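Local coordinates for geranyltranstransferase (IspA) (Helicobacter pylori, PDB 3LLW), which is probably a prenyltransferase of isoprenoid biosynthesis, a magnesium-dependent member of the FPP/GGPP synthase family, at residues E209-F212 against K213-Q216; D280-K283 against P284-L288. All coordinates share one frame; numbering follows the deposited sequence.

Contact 1. Residues E209-F212 against K213-Q216; sequences EELF and KWLQ
Lys213 makes the first bond across this opening stretch of helix 209-236: its N-H reaches back to Glu209 O at 3.2 Å. The lysine's own CG lies 3.8 Å from the same oxygen, because chi1 of -87° sets CG beside the backbone N.

One residue on, Trp214 N bonds to Glu210 O, and CB of Trp214 lies 3.3 Å from that same Glu210 O. CG anti to the backbone N (chi1 -170°) puts the indole beside its own carbonyl carbon, where it packs on Leu282. Its CE3 passes 4.3 Å from Leu211 CD1, a light apolar touch at an oblique angle, while Leu215 CD2 lies in the ring plane at the indole edge. Phe218, one turn further along, stacks on the indole.

Leu215 follows with the shortest of the four bonds, N to Leu211 O at 2.7 Å. The two leucines also meet through their side chains, Leu211 CG to Leu215 CD1, and both turn into the protein against helix 178-204 and helix 287-301.

Gln216 closes the series: its N-H points at Phe212 O almost straight, with an angle of 168° at the hydrogen. Its side chain extends beyond CG, and the amide NE2 comes to 3.6 Å from Phe212 CE2. The amide plane stands nearly perpendicular to the phenyl ring, yet NE2 arrives obliquely. Phe212 itself packs on Ile198 and Leu201.

Four consecutive i to i+4 bonds therefore satisfy the carbonyls of the first turn, and side-chain chemistry divides around them: the leucines and Phe212 face neighbouring helices, Trp214 packs on Leu282 of the loop 280-283, whereas Glu209, Glu210 and Lys213 are exposed.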
ATOM      1  N   GLU A 209      -8.313  26.449   4.386  1.00 67.75           N
ATOM      2  CA  GLU A 209      -7.846  25.766   5.589  1.00 69.07           C
ATOM      3  C   GLU A 209      -8.985  25.465   6.566  1.00 68.79           C
ATOM      4  O   GLU A 209      -8.995  24.416   7.213  1.00 66.49           O
ATOM      5  CB  GLU A 209      -6.723  26.578   6.260  1.00 71.65           C
ATOM      6  CG  GLU A 209      -7.091  28.037   6.695  1.00 87.42           C
ATOM      7  CD  GLU A 209      -6.868  29.131   5.622  1.00 93.43           C
ATOM      8  OE1 GLU A 209      -7.113  28.905   4.410  1.00 83.21           O
ATOM      9  OE2 GLU A 209      -6.458  30.246   6.015  1.00 97.92           O
ATOM     10  N   GLU A 210      -9.948  26.385   6.632  1.00 66.31           N
ATOM     11  CA  GLU A 210     -11.109  26.272   7.499  1.00 64.40           C
ATOM     12  C   GLU A 210     -12.066  25.180   7.044  1.00 59.92           C
ATOM     13  O   GLU A 210     -12.649  24.486   7.877  1.00 54.45           O
ATOM     14  CB  GLU A 210     -11.868  27.593   7.538  1.00 70.10           C
ATOM     15  CG  GLU A 210     -11.441  28.564   8.632  1.00 84.44           C
ATOM     16  CD  GLU A 210     -12.581  29.490   9.058  1.00 94.34           C
ATOM     17  OE1 GLU A 210     -13.382  29.914   8.191  1.00 91.95           O
ATOM     18  OE2 GLU A 210     -12.681  29.787  10.268  1.00100.40           O
ATOM     19  N   LEU A 211     -12.241  25.056   5.726  1.00 57.59           N
ATOM     20  CA  LEU A 211     -13.140  24.053   5.146  1.00 52.44           C
ATOM     21  C   LEU A 211     -12.543  22.663   5.306  1.00 52.85           C
ATOM     22  O   LEU A 211     -13.271  21.692   5.541  1.00 56.16           O
ATOM     23  CB  LEU A 211     -13.447  24.344   3.669  1.00 47.53           C
ATOM     24  CG  LEU A 211     -14.453  23.409   2.983  1.00 40.06           C
ATOM     25  CD1 LEU A 211     -15.786  23.441   3.712  1.00 40.54           C
ATOM     26  CD2 LEU A 211     -14.640  23.749   1.510  1.00 42.99           C
ATOM     27  N   PHE A 212     -11.219  22.585   5.175  1.00 51.61           N
ATOM     28  CA  PHE A 212     -10.470  21.371   5.434  1.00 50.79           C
ATOM     29  C   PHE A 212     -10.768  20.853   6.834  1.00 56.59           C
ATOM     30  O   PHE A 212     -11.219  19.704   6.992  1.00 48.84           O
ATOM     31  CB  PHE A 212      -8.966  21.602   5.250  1.00 49.30           C
ATOM     32  CG  PHE A 212      -8.157  20.333   5.210  1.00 55.45           C
ATOM     33  CD1 PHE A 212      -7.802  19.762   3.990  1.00 58.47           C
ATOM     34  CD2 PHE A 212      -7.749  19.701   6.390  1.00 56.99           C
ATOM     35  CE1 PHE A 212      -7.057  18.585   3.947  1.00 59.56           C
ATOM     36  CE2 PHE A 212      -7.001  18.526   6.352  1.00 57.26           C
ATOM     37  CZ  PHE A 212      -6.652  17.969   5.131  1.00 50.67           C
ATOM     38  N   LYS A 213     -10.538  21.705   7.833  1.00 53.36           N
ATOM     39  CA  LYS A 213     -10.753  21.345   9.230  1.00 58.43           C
ATOM     40  C   LYS A 213     -12.191  20.916   9.457  1.00 58.91           C
ATOM     41  O   LYS A 213     -12.463  19.913  10.147  1.00 57.88           O
ATOM     42  CB  LYS A 213     -10.398  22.514  10.148  1.00 65.56           C
ATOM     43  CG  LYS A 213      -8.930  22.582  10.549  1.00 78.00           C
ATOM     44  CD  LYS A 213      -8.751  23.523  11.745  1.00 94.92           C
ATOM     45  CE  LYS A 213      -7.706  23.003  12.743  1.00104.42           C
ATOM     46  NZ  LYS A 213      -6.308  23.039  12.214  1.00108.52           N
ATOM     47  N   TRP A 214     -13.101  21.676   8.848  1.00 55.13           N
ATOM     48  CA  TRP A 214     -14.523  21.401   8.924  1.00 52.60           C
ATOM     49  C   TRP A 214     -14.887  20.041   8.311  1.00 46.91           C
ATOM     50  O   TRP A 214     -15.599  19.266   8.947  1.00 48.83           O
ATOM     51  CB  TRP A 214     -15.329  22.526   8.262  1.00 57.91           C
ATOM     52  CG  TRP A 214     -16.797  22.405   8.525  1.00 55.13           C
ATOM     53  CD1 TRP A 214     -17.491  22.971   9.547  1.00 57.28           C
ATOM     54  CD2 TRP A 214     -17.742  21.637   7.771  1.00 57.84           C
ATOM     55  NE1 TRP A 214     -18.814  22.619   9.472  1.00 56.85           N
ATOM     56  CE2 TRP A 214     -18.994  21.793   8.395  1.00 55.61           C
ATOM     57  CE3 TRP A 214     -17.648  20.824   6.631  1.00 54.99           C
ATOM     58  CZ2 TRP A 214     -20.146  21.176   7.918  1.00 56.39           C
ATOM     59  CZ3 TRP A 214     -18.787  20.208   6.158  1.00 57.04           C
ATOM     60  CH2 TRP A 214     -20.025  20.390   6.799  1.00 60.63           C
ATOM     61  N   LEU A 215     -14.421  19.762   7.091  1.00 41.83           N
ATOM     62  CA  LEU A 215     -14.744  18.485   6.420  1.00 47.52           C
ATOM     63  C   LEU A 215     -14.169  17.292   7.170  1.00 48.78           C
ATOM     64  O   LEU A 215     -14.837  16.255   7.310  1.00 54.73           O
ATOM     65  CB  LEU A 215     -14.268  18.451   4.965  1.00 41.20           C
ATOM     66  CG  LEU A 215     -15.100  19.125   3.876  1.00 47.06           C
ATOM     67  CD1 LEU A 215     -14.327  19.088   2.588  1.00 43.34           C
ATOM     68  CD2 LEU A 215     -16.471  18.486   3.700  1.00 44.02           C
ATOM     69  N   GLN A 216     -12.934  17.459   7.647  1.00 45.95           N
ATOM     70  CA  GLN A 216     -12.253  16.470   8.459  1.00 52.81           C
ATOM     71  C   GLN A 216     -13.111  16.043   9.638  1.00 54.41           C
ATOM     72  O   GLN A 216     -13.403  14.856   9.787  1.00 58.85           O
ATOM     73  CB  GLN A 216     -10.895  16.991   8.922  1.00 53.33           C
ATOM     74  CG  GLN A 216     -10.015  15.936   9.577  1.00 59.36           C
ATOM     75  CD  GLN A 216      -8.532  16.199   9.384  1.00 65.39           C
ATOM     76  OE1 GLN A 216      -7.778  15.287   9.051  1.00 62.35           O
ATOM     77  NE2 GLN A 216      -8.106  17.448   9.585  1.00 60.42           N
TER

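Contact 2. Residues D280-K283 against P284-L288; sequences DALK and PAYPL. With SO4 (sulfate ion), chain E.
Leu282 and Tyr286 form the close-packed part of this turn. Leu282 O accepts the N-H of Tyr286 at 2.8 Å, the donor lying almost straight beyond the carbonyl, although the bond bends to 145° at the hydrogen. Beside this bond, Leu282 CG rests 3.9 Å from Tyr286 CB, and Leu282 CD1 comes obliquely to the Tyr286 ring, 4.1 Å from Tyr286 CD1. With chi1 of -157° CG of Leu282 lies beside its own carbonyl carbon, which brings it against Tyr286 CB; Leu211 and Trp214 of helix 209-236 continue the packing.

The other side is looser and exposed. The side chain of Lys283 is extended beyond CG and touches Gln290, and Lys283 O meets Pro287 CD at 3.7 Å, while Pro284 and Ala285 round the bend at the surface. A sulfate, probably from the crystallisation liquor, lies at the start of helix 287-301: its O1 receives Leu288 N at 2.8 Å, and Leu289 N is also hydrogen-bonded to the sulfate. Sulfate O2 lies in the plane of the Tyr286 ring at its edge.

The stretch is a loop joining helix 261-279 to helix 287-301, with Tyr286 at the N-cap and an anion held by main-chain N-H groups of the helix's first turn.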
ATOM      1  N   ASP A 280     -25.893  22.374   8.108  1.00 77.92           N
ATOM      2  CA  ASP A 280     -26.677  23.547   7.692  1.00 79.54           C
ATOM      3  C   ASP A 280     -26.033  24.887   8.089  1.00 76.87           C
ATOM      4  O   ASP A 280     -26.607  25.950   7.863  1.00 79.37           O
ATOM      5  CB  ASP A 280     -28.134  23.445   8.180  1.00 82.13           C
ATOM      6  CG  ASP A 280     -28.865  22.207   7.634  1.00 87.33           C
ATOM      7  OD1 ASP A 280     -29.902  21.835   8.223  1.00 92.86           O
ATOM      8  OD2 ASP A 280     -28.411  21.587   6.643  1.00 84.64           O
ATOM      9  N   ALA A 281     -24.839  24.823   8.673  1.00 74.35           N
ATOM     10  CA  ALA A 281     -23.993  25.998   8.886  1.00 75.21           C
ATOM     11  C   ALA A 281     -22.978  26.148   7.745  1.00 77.98           C
ATOM     12  O   ALA A 281     -22.085  26.997   7.792  1.00 79.42           O
ATOM     13  CB  ALA A 281     -23.278  25.901  10.225  1.00 74.03           C
ATOM     14  N   LEU A 282     -23.124  25.311   6.722  1.00 79.76           N
ATOM     15  CA  LEU A 282     -22.280  25.368   5.533  1.00 76.64           C
ATOM     16  C   LEU A 282     -23.012  26.101   4.410  1.00 75.38           C
ATOM     17  O   LEU A 282     -22.380  26.562   3.456  1.00 74.55           O
ATOM     18  CB  LEU A 282     -21.898  23.950   5.097  1.00 76.74           C
ATOM     19  CG  LEU A 282     -20.664  23.674   4.245  1.00 70.67           C
ATOM     20  CD1 LEU A 282     -19.385  23.851   5.051  1.00 71.70           C
ATOM     21  CD2 LEU A 282     -20.768  22.273   3.714  1.00 66.43           C
ATOM     22  N   LYS A 283     -24.339  26.209   4.551  1.00 78.29           N
ATOM     23  CA  LYS A 283     -25.227  26.960   3.635  1.00 78.60           C
ATOM     24  C   LYS A 283     -24.801  28.375   3.192  1.00 76.29           C
ATOM     25  O   LYS A 283     -24.907  28.670   2.003  1.00 80.24           O
ATOM     26  CB  LYS A 283     -26.672  27.013   4.169  1.00 83.09           C
ATOM     27  CG  LYS A 283     -27.488  25.757   3.944  1.00 87.40           C
ATOM     28  CD  LYS A 283     -28.984  26.032   3.957  1.00 93.87           C
ATOM     29  CE  LYS A 283     -29.784  24.739   3.795  1.00 97.44           C
ATOM     30  NZ  LYS A 283     -31.182  24.973   3.316  1.00 96.89           N
ATOM     31  N   PRO A 284     -24.359  29.260   4.125  1.00 74.29           N
ATOM     32  CA  PRO A 284     -23.935  30.596   3.664  1.00 73.54           C
ATOM     33  C   PRO A 284     -22.747  30.634   2.701  1.00 73.02           C
ATOM     34  O   PRO A 284     -22.865  31.203   1.613  1.00 76.10           O
ATOM     35  CB  PRO A 284     -23.566  31.319   4.965  1.00 72.48           C
ATOM     36  CG  PRO A 284     -24.308  30.596   6.018  1.00 76.20           C
ATOM     37  CD  PRO A 284     -24.268  29.168   5.595  1.00 75.59           C
ATOM     38  N   ALA A 285     -21.624  30.033   3.096  1.00 72.94           N
ATOM     39  CA  ALA A 285     -20.385  30.103   2.308  1.00 67.57           C
ATOM     40  C   ALA A 285     -20.241  29.022   1.230  1.00 63.16           C
ATOM     41  O   ALA A 285     -19.505  29.216   0.256  1.00 61.17           O
ATOM     42  CB  ALA A 285     -19.164  30.113   3.229  1.00 66.29           C
ATOM     43  N   TYR A 286     -20.925  27.888   1.401  1.00 59.12           N
ATOM     44  CA  TYR A 286     -20.793  26.764   0.459  1.00 56.59           C
ATOM     45  C   TYR A 286     -22.107  26.066   0.089  1.00 56.86           C
ATOM     46  O   TYR A 286     -22.275  24.891   0.426  1.00 54.73           O
ATOM     47  CB  TYR A 286     -19.807  25.722   1.022  1.00 58.72           C
ATOM     48  CG  TYR A 286     -18.413  26.252   1.204  1.00 51.26           C
ATOM     49  CD1 TYR A 286     -17.955  26.660   2.458  1.00 56.26           C
ATOM     50  CD2 TYR A 286     -17.555  26.371   0.115  1.00 52.64           C
ATOM     51  CE1 TYR A 286     -16.658  27.178   2.619  1.00 52.59           C
ATOM     52  CE2 TYR A 286     -16.275  26.878   0.262  1.00 57.28           C
ATOM     53  CZ  TYR A 286     -15.833  27.279   1.511  1.00 55.13           C
ATOM     54  OH  TYR A 286     -14.556  27.765   1.625  1.00 64.41           O
ATOM     55  N   PRO A 287     -23.033  26.773  -0.604  1.00 54.58           N
ATOM     56  CA  PRO A 287     -24.348  26.203  -0.935  1.00 53.76           C
ATOM     57  C   PRO A 287     -24.371  24.923  -1.789  1.00 54.84           C
ATOM     58  O   PRO A 287     -25.143  24.008  -1.477  1.00 52.93           O
ATOM     59  CB  PRO A 287     -25.069  27.355  -1.665  1.00 55.09           C
ATOM     60  CG  PRO A 287     -23.995  28.296  -2.092  1.00 55.84           C
ATOM     61  CD  PRO A 287     -22.920  28.174  -1.062  1.00 57.84           C
ATOM     62  N   LEU A 288     -23.547  24.858  -2.837  1.00 53.65           N
ATOM     63  CA  LEU A 288     -23.508  23.688  -3.728  1.00 51.54           C
ATOM     64  C   LEU A 288     -22.953  22.456  -3.009  1.00 54.24           C
ATOM     65  O   LEU A 288     -23.438  21.340  -3.209  1.00 49.45           O
ATOM     66  CB  LEU A 288     -22.713  23.982  -5.007  1.00 46.49           C
ATOM     67  CG  LEU A 288     -23.187  25.157  -5.881  1.00 59.48           C
ATOM     68  CD1 LEU A 288     -22.203  25.469  -7.013  1.00 55.73           C
ATOM     69  CD2 LEU A 288     -24.591  24.935  -6.433  1.00 52.97           C
TER
HETATM   70  S   SO4 E 310     -20.075  26.247  -3.270  1.00 70.65           S
HETATM   71  O1  SO4 E 310     -21.462  26.634  -3.524  1.00 71.19           O
HETATM   72  O2  SO4 E 310     -20.050  25.003  -2.494  1.00 67.02           O
HETATM   73  O3  SO4 E 310     -19.390  26.057  -4.550  1.00 75.68           O
HETATM   74  O4  SO4 E 310     -19.414  27.332  -2.540  1.00 72.99           O

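Overall arrangement
Contact 1 is the partly buried start of helix 209-236, and contact 2 is the surface turn that leads from helix 261-279 into helix 287-301. Both mark helix beginnings and lie on the same side of the chain's centre, their centres about 13 Å apart. They meet directly through apolar side chains: Trp214 CH2 packs 3.7 Å from Leu282 CD2, and Leu211 CD2 lies equally near Tyr286 CZ. Their chemistry differs with their place. In 209-216, regular backbone bonds carry the structure; in 280-288 a single backbone bond, outside any regular helix, spans the turn, and the next helix offers its N-H groups to sulfate. Both lie away from the magnesium-binding aspartates.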